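Local coordinates for Dr hemagglutinin structural subunit (Escherichia coli, PDB 1USQ), which mediates adherence of uropathogenic bacteria to the upper urinary tract by binding the Dr blood group antigen, and agglutinates human erythrocytes in the presence of D-mannose, at residues 91-96 with 122-127. The protein carries 3 engineered substitutions. Sequence-based numbering, arbitrary orientation.
With CLM (chloramphenicol), chain K.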
ATOM      1  N   LEU A  91      10.197 -14.451  12.872  1.00 10.08           N
ATOM      2  CA  LEU A  91       9.406 -14.463  14.093  1.00  9.31           C
ATOM      3  C   LEU A  91       8.460 -15.637  13.930  1.00 11.62           C
ATOM      4  O   LEU A  91       7.491 -15.573  13.168  1.00  9.99           O
ATOM      5  CB  LEU A  91       8.606 -13.166  14.256  1.00  8.77           C
ATOM      6  CG  LEU A  91       7.657 -13.154  15.463  1.00 12.69           C
ATOM      7  CD1 LEU A  91       8.447 -13.265  16.768  1.00 13.50           C
ATOM      8  CD2 LEU A  91       6.813 -11.864  15.459  1.00 16.52           C
ATOM      9  N   TYR A  92       8.816 -16.744  14.566  1.00  9.13           N
ATOM     10  CA  TYR A  92       8.050 -17.966  14.456  1.00  8.81           C
ATOM     11  C   TYR A  92       6.675 -17.825  15.066  1.00 11.15           C
ATOM     12  O   TYR A  92       6.527 -17.272  16.156  1.00 10.34           O
ATOM     13  CB  TYR A  92       8.803 -19.121  15.095  1.00 10.75           C
ATOM     14  CG  TYR A  92      10.070 -19.462  14.354  1.00 13.51           C
ATOM     15  CD1 TYR A  92      11.306 -19.023  14.814  1.00 15.49           C
ATOM     16  CD2 TYR A  92      10.024 -20.150  13.150  1.00 14.78           C
ATOM     17  CE1 TYR A  92      12.473 -19.317  14.124  1.00 17.18           C
ATOM     18  CE2 TYR A  92      11.184 -20.451  12.454  1.00 16.37           C
ATOM     19  CZ  TYR A  92      12.402 -20.032  12.945  1.00 22.32           C
ATOM     20  OH  TYR A  92      13.557 -20.341  12.267  1.00 24.29           O
ATOM     21  N   VAL A  93       5.663 -18.279  14.333  1.00  7.13           N
ATOM     22  CA  VAL A  93       4.291 -18.212  14.822  1.00  7.97           C
ATOM     23  C   VAL A  93       3.569 -19.534  14.667  1.00 12.20           C
ATOM     24  O   VAL A  93       3.990 -20.409  13.891  1.00 10.48           O
ATOM     25  CB  VAL A  93       3.455 -17.123  14.081  1.00 11.09           C
ATOM     26  CG1 VAL A  93       4.034 -15.757  14.344  1.00 11.27           C
ATOM     27  CG2 VAL A  93       3.407 -17.405  12.558  1.00 10.92           C
ATOM     28  N   ASN A  94       2.478 -19.658  15.417  1.00  9.34           N
ATOM     29  CA  ASN A  94       1.545 -20.751  15.280  1.00  9.67           C
ATOM     30  C   ASN A  94       0.284 -20.144  14.673  1.00 13.96           C
ATOM     31  O   ASN A  94      -0.074 -18.999  14.966  1.00 12.00           O
ATOM     32  CB  ASN A  94       1.217 -21.355  16.642  1.00 12.00           C
ATOM     33  CG  ASN A  94       2.228 -22.399  17.076  1.00 33.37           C
ATOM     34  OD1 ASN A  94       2.586 -23.291  16.311  1.00 28.11           O
ATOM     35  ND2 ASN A  94       2.680 -22.301  18.317  1.00 27.16           N
ATOM     36  N   ILE A  95      -0.347 -20.907  13.792  1.00 12.20           N
ATOM     37  CA  ILE A  95      -1.566 -20.504  13.104  1.00 12.77           C
ATOM     38  C   ILE A  95      -2.664 -21.489  13.526  1.00 15.79           C
ATOM     39  O   ILE A  95      -2.489 -22.712  13.436  1.00 13.20           O
ATOM     40  CB  ILE A  95      -1.358 -20.603  11.573  1.00 16.53           C
ATOM     41  CG1 ILE A  95      -0.292 -19.597  11.125  1.00 17.60           C
ATOM     42  CG2 ILE A  95      -2.661 -20.401  10.840  1.00 18.13           C
ATOM     43  CD1 ILE A  95       0.163 -19.772   9.695  1.00 26.88           C
ATOM     44  N   ARG A  96      -3.755 -20.963  14.065  1.00 13.28           N
ATOM     45  CA  ARG A  96      -4.794 -21.817  14.635  1.00 13.32           C
ATOM     46  C   ARG A  96      -6.183 -21.171  14.530  1.00 16.51           C
ATOM     47  O   ARG A  96      -6.369 -20.031  14.962  1.00 14.46           O
ATOM     48  CB  ARG A  96      -4.453 -22.081  16.121  1.00 17.42           C
ATOM     49  CG  ARG A  96      -5.499 -22.883  16.885  1.00 35.27           C
ATOM     50  CD  ARG A  96      -5.036 -23.206  18.301  1.00 52.64           C
ATOM     51  NE  ARG A  96      -5.329 -22.119  19.231  1.00 71.99           N
ATOM     52  CZ  ARG A  96      -4.402 -21.368  19.819  1.00 90.98           C
ATOM     53  NH1 ARG A  96      -3.114 -21.594  19.582  1.00 79.56           N
ATOM     54  NH2 ARG A  96      -4.761 -20.394  20.649  1.00 78.47           N
ATOM     55  N   ILE A 122      -8.734 -17.137  11.880  1.00 10.59           N
ATOM     56  CA  ILE A 122      -7.484 -17.859  12.086  1.00  9.94           C
ATOM     57  C   ILE A 122      -6.612 -16.949  12.935  1.00 12.08           C
ATOM     58  O   ILE A 122      -6.349 -15.815  12.562  1.00 12.13           O
ATOM     59  CB  ILE A 122      -6.767 -18.126  10.748  1.00 13.15           C
ATOM     60  CG1 ILE A 122      -7.614 -19.055   9.860  1.00 13.50           C
ATOM     61  CG2 ILE A 122      -5.361 -18.730  10.994  1.00 13.69           C
ATOM     62  CD1 ILE A 122      -7.493 -20.543  10.220  1.00 13.95           C
ATOM     63  N   GLY A 123      -6.203 -17.419  14.102  1.00  7.33           N
ATOM     64  CA  GLY A 123      -5.352 -16.607  14.949  1.00  7.42           C
ATOM     65  C   GLY A 123      -3.867 -16.824  14.656  1.00 10.39           C
ATOM     66  O   GLY A 123      -3.437 -17.927  14.336  1.00  8.39           O
ATOM     67  N   ILE A 124      -3.095 -15.756  14.773  1.00  8.53           N
ATOM     68  CA  ILE A 124      -1.650 -15.823  14.603  1.00  8.70           C
ATOM     69  C   ILE A 124      -1.043 -15.532  15.959  1.00 11.79           C
ATOM     70  O   ILE A 124      -1.312 -14.489  16.554  1.00 11.55           O
ATOM     71  CB  ILE A 124      -1.131 -14.773  13.596  1.00 11.71           C
ATOM     72  CG1 ILE A 124      -1.870 -14.894  12.248  1.00 13.09           C
ATOM     73  CG2 ILE A 124       0.370 -14.954  13.381  1.00 12.53           C
ATOM     74  CD1 ILE A 124      -1.764 -16.294  11.587  1.00 11.70           C
ATOM     75  N   TYR A 125      -0.260 -16.483  16.462  1.00  9.18           N
ATOM     76  CA  TYR A 125       0.322 -16.399  17.800  1.00  8.09           C
ATOM     77  C   TYR A 125       1.838 -16.601  17.780  1.00 13.26           C
ATOM     78  O   TYR A 125       2.348 -17.478  17.073  1.00 12.81           O
ATOM     79  CB  TYR A 125      -0.287 -17.486  18.696  1.00  9.33           C
ATOM     80  CG  TYR A 125      -1.799 -17.455  18.758  1.00 10.39           C
ATOM     81  CD1 TYR A 125      -2.457 -16.729  19.740  1.00 12.23           C
ATOM     82  CD2 TYR A 125      -2.566 -18.168  17.832  1.00 11.75           C
ATOM     83  CE1 TYR A 125      -3.855 -16.684  19.780  1.00 13.11           C
ATOM     84  CE2 TYR A 125      -3.951 -18.118  17.850  1.00 11.67           C
ATOM     85  CZ  TYR A 125      -4.589 -17.392  18.838  1.00 16.40           C
ATOM     86  OH  TYR A 125      -5.965 -17.344  18.860  1.00 16.37           O
ATOM     87  N   VAL A 126       2.536 -15.891  18.657  1.00  9.68           N
ATOM     88  CA  VAL A 126       3.982 -16.093  18.800  1.00  9.95           C
ATOM     89  C   VAL A 126       4.254 -17.546  19.242  1.00 13.89           C
ATOM     90  O   VAL A 126       3.595 -18.054  20.151  1.00 14.26           O
ATOM     91  CB  VAL A 126       4.594 -15.107  19.825  1.00 13.09           C
ATOM     92  CG1 VAL A 126       6.051 -15.504  20.168  1.00 12.59           C
ATOM     93  CG2 VAL A 126       4.531 -13.660  19.282  1.00 13.37           C
ATOM     94  N   ASP A 127       5.171 -18.225  18.544  1.00 10.16           N
ATOM     95  CA  ASP A 127       5.510 -19.630  18.855  1.00 10.21           C
ATOM     96  C   ASP A 127       6.866 -19.694  19.563  1.00 14.20           C
ATOM     97  O   ASP A 127       7.914 -19.645  18.919  1.00 12.67           O
ATOM     98  CB  ASP A 127       5.552 -20.463  17.570  1.00 11.93           C
ATOM     99  CG  ASP A 127       5.927 -21.936  17.819  1.00 21.16           C
ATOM    100  OD1 ASP A 127       5.850 -22.399  18.968  1.00 20.77           O
ATOM    101  OD2 ASP A 127       6.265 -22.639  16.846  1.00 26.20           O
TER
HETATM  102  C1  CLM K1143      -6.164 -13.800  18.123  1.00 27.27           C
HETATM  103 CL1  CLM K1143      -4.522 -13.943  17.423  1.00 23.24          CL
HETATM  104 CL2  CLM K1143      -7.385 -14.346  16.947  1.00 24.98          CL
HETATM  105  C2  CLM K1143      -6.374 -12.278  18.505  1.00 28.28           C
HETATM  106  O2  CLM K1143      -5.745 -11.385  17.913  1.00 28.64           O
HETATM  107  N2  CLM K1143      -7.104 -12.094  19.540  1.00 30.68           N
HETATM  108  C3  CLM K1143      -7.683 -11.222  20.570  1.00 32.61           C
HETATM  109  C4  CLM K1143      -6.912 -11.367  21.893  1.00 36.20           C
HETATM  110  O4  CLM K1143      -5.700 -10.578  21.908  1.00 37.91           O
HETATM  111  C5  CLM K1143      -9.198 -11.475  20.706  1.00 30.65           C
HETATM  112  O5  CLM K1143      -9.337 -12.780  21.265  1.00 33.89           O
HETATM  113  C6  CLM K1143      -9.884 -11.338  19.362  1.00 26.27           C
HETATM  114  C7  CLM K1143      -9.745 -10.156  18.624  1.00 24.98           C
HETATM  115  C8  CLM K1143     -10.404 -10.027  17.379  1.00 24.76           C
HETATM  116  C9  CLM K1143     -11.195 -11.108  16.975  1.00 25.37           C
HETATM  117  N9  CLM K1143     -11.925 -10.983  15.668  1.00 28.69           N
HETATM  118  O9A CLM K1143     -12.643 -11.944  15.365  1.00 32.47           O
HETATM  119  O9B CLM K1143     -11.768  -9.985  15.004  1.00 28.95           O
HETATM  120  C10 CLM K1143     -11.333 -12.256  17.693  1.00 25.40           C
HETATM  121  C11 CLM K1143     -10.667 -12.389  18.899  1.00 24.37           C
HETATM  122  O   HOH W   1       1.898 -20.343  19.895  1.00 23.70           O
HETATM  123  O   HOH W   2      -7.039 -19.288  17.677  1.00 19.64           O
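Val93 and Ile124 meet on the inward face of two antiparallel strands, Ile124 CG2 lying 3.8 Å from Val93 CB. Alongside, Ile95 CG1 runs beside Ile124 CD1, the two side chains pointing the same way. Ile51, Val54 and Phe80 from the neighbouring strands pack against this layer. Between the strands, Asn94 and Tyr125 form a hydrogen-bonded pair, Asn94 N to Tyr125 O at 2.7 Å and Tyr125 N to Asn94 O, and Arg96 with Gly123 makes the next. On the other face the Tyr125 ring is sandwiched. The Arg96 side chain runs out straight, CG opposite the backbone N, then turns at chi3 (85°), which lays the guanidinium almost flat over the ring, planes 13° apart and Arg96 NH2 3.5 Å from Tyr125 CZ, a cation-pi stack. Against the opposite ring face sits a chlorine of chloramphenicol, CL1, 3.7 Å from Tyr125 CZ, while a water donates to Arg96 O and also lies close to Tyr125 OH. Farther along, a second water accepts from Asn94 ND2 and donates to Val126 O, and Asp127 N donates a hydrogen bond to Tyr92 O. Both strands belong to the immunoglobulin-like beta-sandwich of Dr-family fimbrial adhesins, the outer face bearing part of the chloramphenicol site.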